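Long-range contacts in ABC transporter, substrate binding protein (PDB 3EAF), which probably captures a solute outside the cell and delivers it to an ABC transporter in the membrane of the archaeon Aeropyrum pernix: residues 235-240 / 258-263; 252-257 / 352-357. All blocks are in the same frame, centred on the assembly; numbering follows the deposited sequence.

Interaction 1 of 2, residues 235-240 / 258-263; sequences FDERSP and IYPMFG
Glu237 and Tyr259 bring the backbones of 235-240 and 258-263 nearest, yet their CA atoms stay 8.4 Å apart. Side chains and two waters span the gap. Residues 236-239 form a type I beta turn that runs into helix 239-243. Residues 260-262 make a short 3-10 turn.

Tyr259 reaches toward the other segment. Its CG lies anti to the carbonyl carbon (chi1 -73°), and the phenol ends beside Phe235. Tyr259 OH meets the edge of the Phe235 ring, near its plane, 3.4 Å from CD2. The two side chains cross at about a right angle. The hydroxyl gives its proton to a water, 2.7 Å from Tyr259 OH, and this water in turn donates to Phe235 O.

Glu237 slides past Tyr259 in the opposite direction. Its chain bends at chi2 (88°), which brings the carboxylate alongside the ring, the two planes 38° apart. Glu237 OE2 lies 3.8 Å from Tyr259 CD2 and also touches Pro260 CD. It accepts from Leu288 N of helix 288-304 and from a second water, 2.6 Å from Glu237 OE2, which is bound by Met261 N. Lower on the chain, Glu237 CG packs against CE of selenomethionine Met261 at 3.6 Å.

Asp236 and Arg238 are bound to each other within the turn. Arg238 grips the Asp236 carboxylate side-on, with NE on OD1 and NH2 on OD2, the latter pair 2.7 Å apart. Asp236 OD2 has a second charged partner in Arg289.

The bond from Arg238 N to Asp236 OD1 caps the turn, and Asp236 N donates to Ser239 OG at 3.1 Å. Asp236 and Ser239 form a capping box where the turn leads into the helix, next to the loop that follows strand 251-255.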
loop_
_atom_site.group_PDB
_atom_site.type_symbol
_atom_site.label_atom_id
_atom_site.label_comp_id
_atom_site.label_asym_id
_atom_site.label_seq_id
_atom_site.Cartn_x
_atom_site.Cartn_y
_atom_site.Cartn_z
ATOM N N PHE A 235 7.081 -6.844 -3.329
ATOM C CA PHE A 235 7.730 -7.867 -2.516
ATOM C C PHE A 235 6.720 -8.438 -1.529
ATOM O O PHE A 235 6.003 -7.679 -0.868
ATOM C CB PHE A 235 8.890 -7.238 -1.746
ATOM C CG PHE A 235 9.817 -8.235 -1.075
ATOM C CD1 PHE A 235 10.966 -8.671 -1.724
ATOM C CD2 PHE A 235 9.563 -8.691 0.225
ATOM C CE1 PHE A 235 11.841 -9.569 -1.104
ATOM C CE2 PHE A 235 10.427 -9.592 0.851
ATOM C CZ PHE A 235 11.571 -10.027 0.180
ATOM N N ASP A 236 6.637 -9.763 -1.468
ATOM C CA ASP A 236 5.833 -10.456 -0.446
ATOM C C ASP A 236 6.285 -11.911 -0.315
ATOM O O ASP A 236 7.396 -12.255 -0.741
ATOM C CB ASP A 236 4.300 -10.320 -0.685
ATOM C CG ASP A 236 3.828 -10.923 -2.015
ATOM O OD1 ASP A 236 4.178 -12.085 -2.324
ATOM O OD2 ASP A 236 3.078 -10.235 -2.754
ATOM N N GLU A 237 5.422 -12.750 0.262
ATOM C CA GLU A 237 5.726 -14.159 0.562
ATOM C C GLU A 237 6.144 -14.981 -0.663
ATOM O O GLU A 237 6.832 -15.994 -0.523
ATOM C CB GLU A 237 4.526 -14.833 1.255
ATOM C CG GLU A 237 4.175 -14.258 2.637
ATOM C CD GLU A 237 3.202 -13.088 2.578
ATOM O OE1 GLU A 237 2.962 -12.543 1.476
ATOM O OE2 GLU A 237 2.662 -12.715 3.640
ATOM N N ARG A 238 5.727 -14.536 -1.853
ATOM C CA ARG A 238 6.033 -15.226 -3.119
ATOM C C ARG A 238 7.425 -14.907 -3.661
ATOM O O ARG A 238 7.930 -15.608 -4.544
ATOM C CB ARG A 238 4.993 -14.864 -4.184
ATOM C CG ARG A 238 3.605 -15.431 -3.930
ATOM C CD ARG A 238 2.572 -14.763 -4.828
ATOM N NE ARG A 238 2.422 -13.340 -4.500
ATOM C CZ ARG A 238 1.591 -12.497 -5.118
ATOM N NH1 ARG A 238 0.819 -12.911 -6.116
ATOM N NH2 ARG A 238 1.534 -11.230 -4.734
ATOM N N SER A 239 8.044 -13.855 -3.127
ATOM C CA SER A 239 9.307 -13.323 -3.660
ATOM C C SER A 239 10.473 -14.321 -3.718
ATOM O O SER A 239 11.212 -14.319 -4.699
ATOM C CB SER A 239 9.719 -12.036 -2.926
ATOM O OG SER A 239 8.829 -10.972 -3.223
ATOM N N PRO A 240 10.653 -15.170 -2.678
ATOM C CA PRO A 240 11.725 -16.176 -2.785
ATOM C C PRO A 240 11.588 -17.064 -4.024
ATOM O O PRO A 240 12.571 -17.323 -4.722
ATOM C CB PRO A 240 11.553 -17.016 -1.517
ATOM C CG PRO A 240 10.829 -16.135 -0.555
ATOM C CD PRO A 240 9.952 -15.247 -1.383
ATOM N N ILE A 258 2.786 -5.836 9.345
ATOM C CA ILE A 258 3.408 -7.115 9.680
ATOM C C ILE A 258 2.842 -8.236 8.795
ATOM O O ILE A 258 1.639 -8.259 8.510
ATOM C CB ILE A 258 3.252 -7.434 11.206
ATOM C CG1 ILE A 258 4.298 -8.454 11.678
ATOM C CG2 ILE A 258 1.826 -7.896 11.553
ATOM C CD1 ILE A 258 5.754 -7.977 11.569
ATOM N N TYR A 259 3.711 -9.125 8.318
ATOM C CA TYR A 259 3.273 -10.286 7.542
ATOM C C TYR A 259 2.643 -11.280 8.509
ATOM O O TYR A 259 3.084 -11.368 9.661
ATOM C CB TYR A 259 4.450 -10.999 6.878
ATOM C CG TYR A 259 5.114 -10.326 5.695
ATOM C CD1 TYR A 259 5.044 -8.945 5.498
ATOM C CD2 TYR A 259 5.859 -11.085 4.793
ATOM C CE1 TYR A 259 5.687 -8.341 4.415
ATOM C CE2 TYR A 259 6.498 -10.500 3.718
ATOM C CZ TYR A 259 6.410 -9.130 3.531
ATOM O OH TYR A 259 7.053 -8.573 2.462
ATOM N N PRO A 260 1.622 -12.041 8.052
ATOM C CA PRO A 260 1.083 -13.104 8.917
ATOM C C PRO A 260 2.160 -14.048 9.500
ATOM O O PRO A 260 2.071 -14.410 10.669
ATOM C CB PRO A 260 0.123 -13.863 7.989
ATOM C CG PRO A 260 -0.329 -12.831 7.007
ATOM C CD PRO A 260 0.900 -11.963 6.766
HETATM N N MSE A 261 3.166 -14.416 8.704
HETATM C CA MSE A 261 4.257 -15.304 9.154
HETATM C C MSE A 261 5.130 -14.757 10.296
HETATM O O MSE A 261 5.812 -15.526 10.980
HETATM C CB MSE A 261 5.155 -15.713 7.977
HETATM C CG MSE A 261 5.822 -14.540 7.264
HETATM SE SE MSE A 261 7.126 -15.080 5.918
HETATM C CE MSE A 261 6.101 -16.365 4.874
ATOM N N PHE A 262 5.129 -13.438 10.489
ATOM C CA PHE A 262 5.838 -12.821 11.623
ATOM C C PHE A 262 4.860 -12.354 12.712
ATOM O O PHE A 262 5.251 -11.678 13.670
ATOM C CB PHE A 262 6.704 -11.628 11.166
ATOM C CG PHE A 262 7.662 -11.946 10.044
ATOM C CD1 PHE A 262 8.545 -13.019 10.137
ATOM C CD2 PHE A 262 7.688 -11.156 8.899
ATOM C CE1 PHE A 262 9.432 -13.311 9.100
ATOM C CE2 PHE A 262 8.573 -11.439 7.852
ATOM C CZ PHE A 262 9.449 -12.518 7.955
ATOM N N GLY A 263 3.593 -12.719 12.567
ATOM C CA GLY A 263 2.543 -12.155 13.403
ATOM C C GLY A 263 1.669 -13.154 14.127
ATOM O O GLY A 263 0.540 -12.830 14.485
HETATM O O HOH W 1 6.861 -6.123 1.398
HETATM O O HOH W 2 2.978 -14.207 5.798
#

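Interaction 2 of 2, residues 252-257 / 352-357; sequences FGISPF and VFIIKL
Phe252 and Lys356 pair at one end of an antiparallel beta ladder within the mixed sheet of a periplasmic-binding-protein fold. Strands 252-255 and 352-357 run at 154° to each other, their axes 4.7 Å apart at the closest. Gly253 with Ile355 and Ser255 with Phe353 are the hydrogen-bonded pairs. Phe252 with Lys356 and Ile254 with Ile354 are the non-hydrogen-bonded ones.

The Phe252 side chain can be followed outward. CB lies 3.7 Å from Ile355 O. CG is anti to the carbonyl carbon (chi1 -65°), which carries the ring along Lys356. CD1 touches CB of Lys356 and CG2 of Ile354. CE1 comes 3.4 Å from Lys356 CG, and CZ, at the tip, meets Lys356 CG and CD. The lysine chain is fully extended, and the two side chains point the same way. Phe134 of helix 124-139 also meets the ring. A serine here would probably leave the methylenes of Lys356 and the CG2 methyl of Ile354 without their aromatic neighbour, and open a gap beside Phe134.

On the same face, Ile254 CG1 packs 3.9 Å from Ile354 CD1, while Ile254 CG2 rests on Val352.

Ser255, Phe353 and Ile355 point to the other face. Ile355 CD1 touches Ser255 CB there, and the Phe353 ring has Ser255 O near its plane at the edge. Ser255 OG, anti to its own N, reaches forward past the strand end and donates to Phe257 O, 2.6 Å away, in the carbonyl plane and on a lone pair.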
loop_
_atom_site.group_PDB
_atom_site.type_symbol
_atom_site.label_atom_id
_atom_site.label_comp_id
_atom_site.label_asym_id
_atom_site.label_seq_id
_atom_site.Cartn_x
_atom_site.Cartn_y
_atom_site.Cartn_z
ATOM N N PHE A 252 15.310 -6.788 -0.573
ATOM C CA PHE A 252 14.586 -6.303 0.591
ATOM C C PHE A 252 13.246 -5.713 0.167
ATOM O O PHE A 252 13.150 -5.064 -0.880
ATOM C CB PHE A 252 15.413 -5.244 1.331
ATOM C CG PHE A 252 16.696 -5.777 1.936
ATOM C CD1 PHE A 252 16.722 -6.235 3.254
ATOM C CD2 PHE A 252 17.871 -5.818 1.187
ATOM C CE1 PHE A 252 17.895 -6.727 3.817
ATOM C CE2 PHE A 252 19.054 -6.311 1.735
ATOM C CZ PHE A 252 19.063 -6.773 3.053
ATOM N N GLY A 253 12.220 -5.937 0.985
ATOM C CA GLY A 253 10.902 -5.381 0.736
ATOM C C GLY A 253 10.479 -4.474 1.866
ATOM O O GLY A 253 10.786 -4.732 3.033
ATOM N N ILE A 254 9.783 -3.400 1.518
ATOM C CA ILE A 254 9.199 -2.515 2.512
ATOM C C ILE A 254 7.779 -2.995 2.796
ATOM O O ILE A 254 7.090 -3.469 1.890
ATOM C CB ILE A 254 9.166 -1.047 2.005
ATOM C CG1 ILE A 254 10.580 -0.547 1.687
ATOM C CG2 ILE A 254 8.467 -0.120 3.008
ATOM C CD1 ILE A 254 10.609 0.768 0.903
ATOM N N SER A 255 7.349 -2.883 4.051
ATOM C CA SER A 255 5.944 -3.073 4.389
ATOM C C SER A 255 5.603 -2.316 5.660
ATOM O O SER A 255 6.269 -2.500 6.680
ATOM C CB SER A 255 5.606 -4.556 4.559
ATOM O OG SER A 255 4.249 -4.714 4.934
ATOM N N PRO A 256 4.574 -1.453 5.605
ATOM C CA PRO A 256 4.039 -0.818 6.819
ATOM C C PRO A 256 3.287 -1.794 7.743
ATOM O O PRO A 256 2.987 -1.450 8.899
ATOM C CB PRO A 256 3.068 0.239 6.268
ATOM C CG PRO A 256 3.412 0.376 4.801
ATOM C CD PRO A 256 3.873 -0.988 4.396
ATOM N N PHE A 257 3.015 -3.000 7.240
ATOM C CA PHE A 257 2.165 -3.981 7.918
ATOM C C PHE A 257 2.953 -5.256 8.157
ATOM O O PHE A 257 3.692 -5.709 7.272
ATOM C CB PHE A 257 0.932 -4.316 7.059
ATOM C CG PHE A 257 0.348 -3.124 6.342
ATOM C CD1 PHE A 257 -0.545 -2.277 6.989
ATOM C CD2 PHE A 257 0.705 -2.845 5.026
ATOM C CE1 PHE A 257 -1.075 -1.176 6.346
ATOM C CE2 PHE A 257 0.173 -1.745 4.367
ATOM C CZ PHE A 257 -0.712 -0.903 5.032
ATOM N N VAL A 352 8.283 1.949 8.932
ATOM C CA VAL A 352 7.927 0.744 8.185
ATOM C C VAL A 352 8.716 -0.454 8.681
ATOM O O VAL A 352 9.744 -0.292 9.340
ATOM C CB VAL A 352 8.186 0.901 6.661
ATOM C CG1 VAL A 352 7.248 1.931 6.061
ATOM C CG2 VAL A 352 9.659 1.237 6.368
ATOM N N PHE A 353 8.218 -1.651 8.380
ATOM C CA PHE A 353 9.003 -2.870 8.548
ATOM C C PHE A 353 9.849 -3.080 7.301
ATOM O O PHE A 353 9.449 -2.703 6.204
ATOM C CB PHE A 353 8.108 -4.094 8.759
ATOM C CG PHE A 353 7.235 -4.019 9.986
ATOM C CD1 PHE A 353 7.774 -4.215 11.260
ATOM C CD2 PHE A 353 5.867 -3.783 9.865
ATOM C CE1 PHE A 353 6.955 -4.169 12.403
ATOM C CE2 PHE A 353 5.040 -3.730 10.997
ATOM C CZ PHE A 353 5.592 -3.917 12.269
ATOM N N ILE A 354 11.022 -3.678 7.474
ATOM C CA ILE A 354 11.842 -4.099 6.351
ATOM C C ILE A 354 11.988 -5.607 6.422
ATOM O O ILE A 354 12.262 -6.165 7.491
ATOM C CB ILE A 354 13.244 -3.416 6.357
ATOM C CG1 ILE A 354 13.121 -1.883 6.227
ATOM C CG2 ILE A 354 14.154 -4.026 5.273
ATOM C CD1 ILE A 354 12.612 -1.369 4.882
ATOM N N ILE A 355 11.809 -6.261 5.279
ATOM C CA ILE A 355 11.857 -7.714 5.196
ATOM C C ILE A 355 12.959 -8.109 4.230
ATOM O O ILE A 355 13.065 -7.545 3.134
ATOM C CB ILE A 355 10.481 -8.314 4.740
ATOM C CG1 ILE A 355 9.367 -7.928 5.722
ATOM C CG2 ILE A 355 10.546 -9.830 4.587
ATOM C CD1 ILE A 355 8.714 -6.590 5.392
ATOM N N LYS A 356 13.778 -9.069 4.644
ATOM C CA LYS A 356 14.871 -9.553 3.817
ATOM C C LYS A 356 14.561 -10.904 3.187
ATOM O O LYS A 356 14.044 -11.805 3.847
ATOM C CB LYS A 356 16.152 -9.676 4.645
ATOM C CG LYS A 356 17.381 -10.111 3.850
ATOM C CD LYS A 356 18.563 -10.281 4.775
ATOM C CE LYS A 356 19.826 -10.667 4.036
ATOM N NZ LYS A 356 20.916 -10.951 5.029
ATOM N N LEU A 357 14.900 -11.037 1.912
ATOM C CA LEU A 357 14.995 -12.341 1.290
ATOM C C LEU A 357 16.320 -12.943 1.759
ATOM O O LEU A 357 17.394 -12.581 1.265
ATOM C CB LEU A 357 14.936 -12.220 -0.237
ATOM C CG LEU A 357 15.113 -13.471 -1.104
ATOM C CD1 LEU A 357 14.233 -14.608 -0.616
ATOM C CD2 LEU A 357 14.814 -13.142 -2.565
#

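Interactions 1 and 2 have centres 9 Å apart and touch directly. Their segments alternate along the chain: 235-240, 252-257, 258-263, then 352-357. Strand 251-255 lies between strands 227-230 and 352-357 in the seven-stranded sheet, and residues 258-263 continue from its end. The loop and turn of interaction 1 pack against the sheet face that carries Ser255 and Ile355. There Phe235 CG lies 3.5 Å from Gly253 CA, and Tyr259 CE1 lies 3.6 Å from Ile355 CD1. Helix 288-304 touches both contacts. Interaction 2 joins strand 352-357, which comes about ninety residues after 258-263, to strand 251-255, and interaction 1 lays the following loop over the same sheet, probably within one lobe of the binding protein.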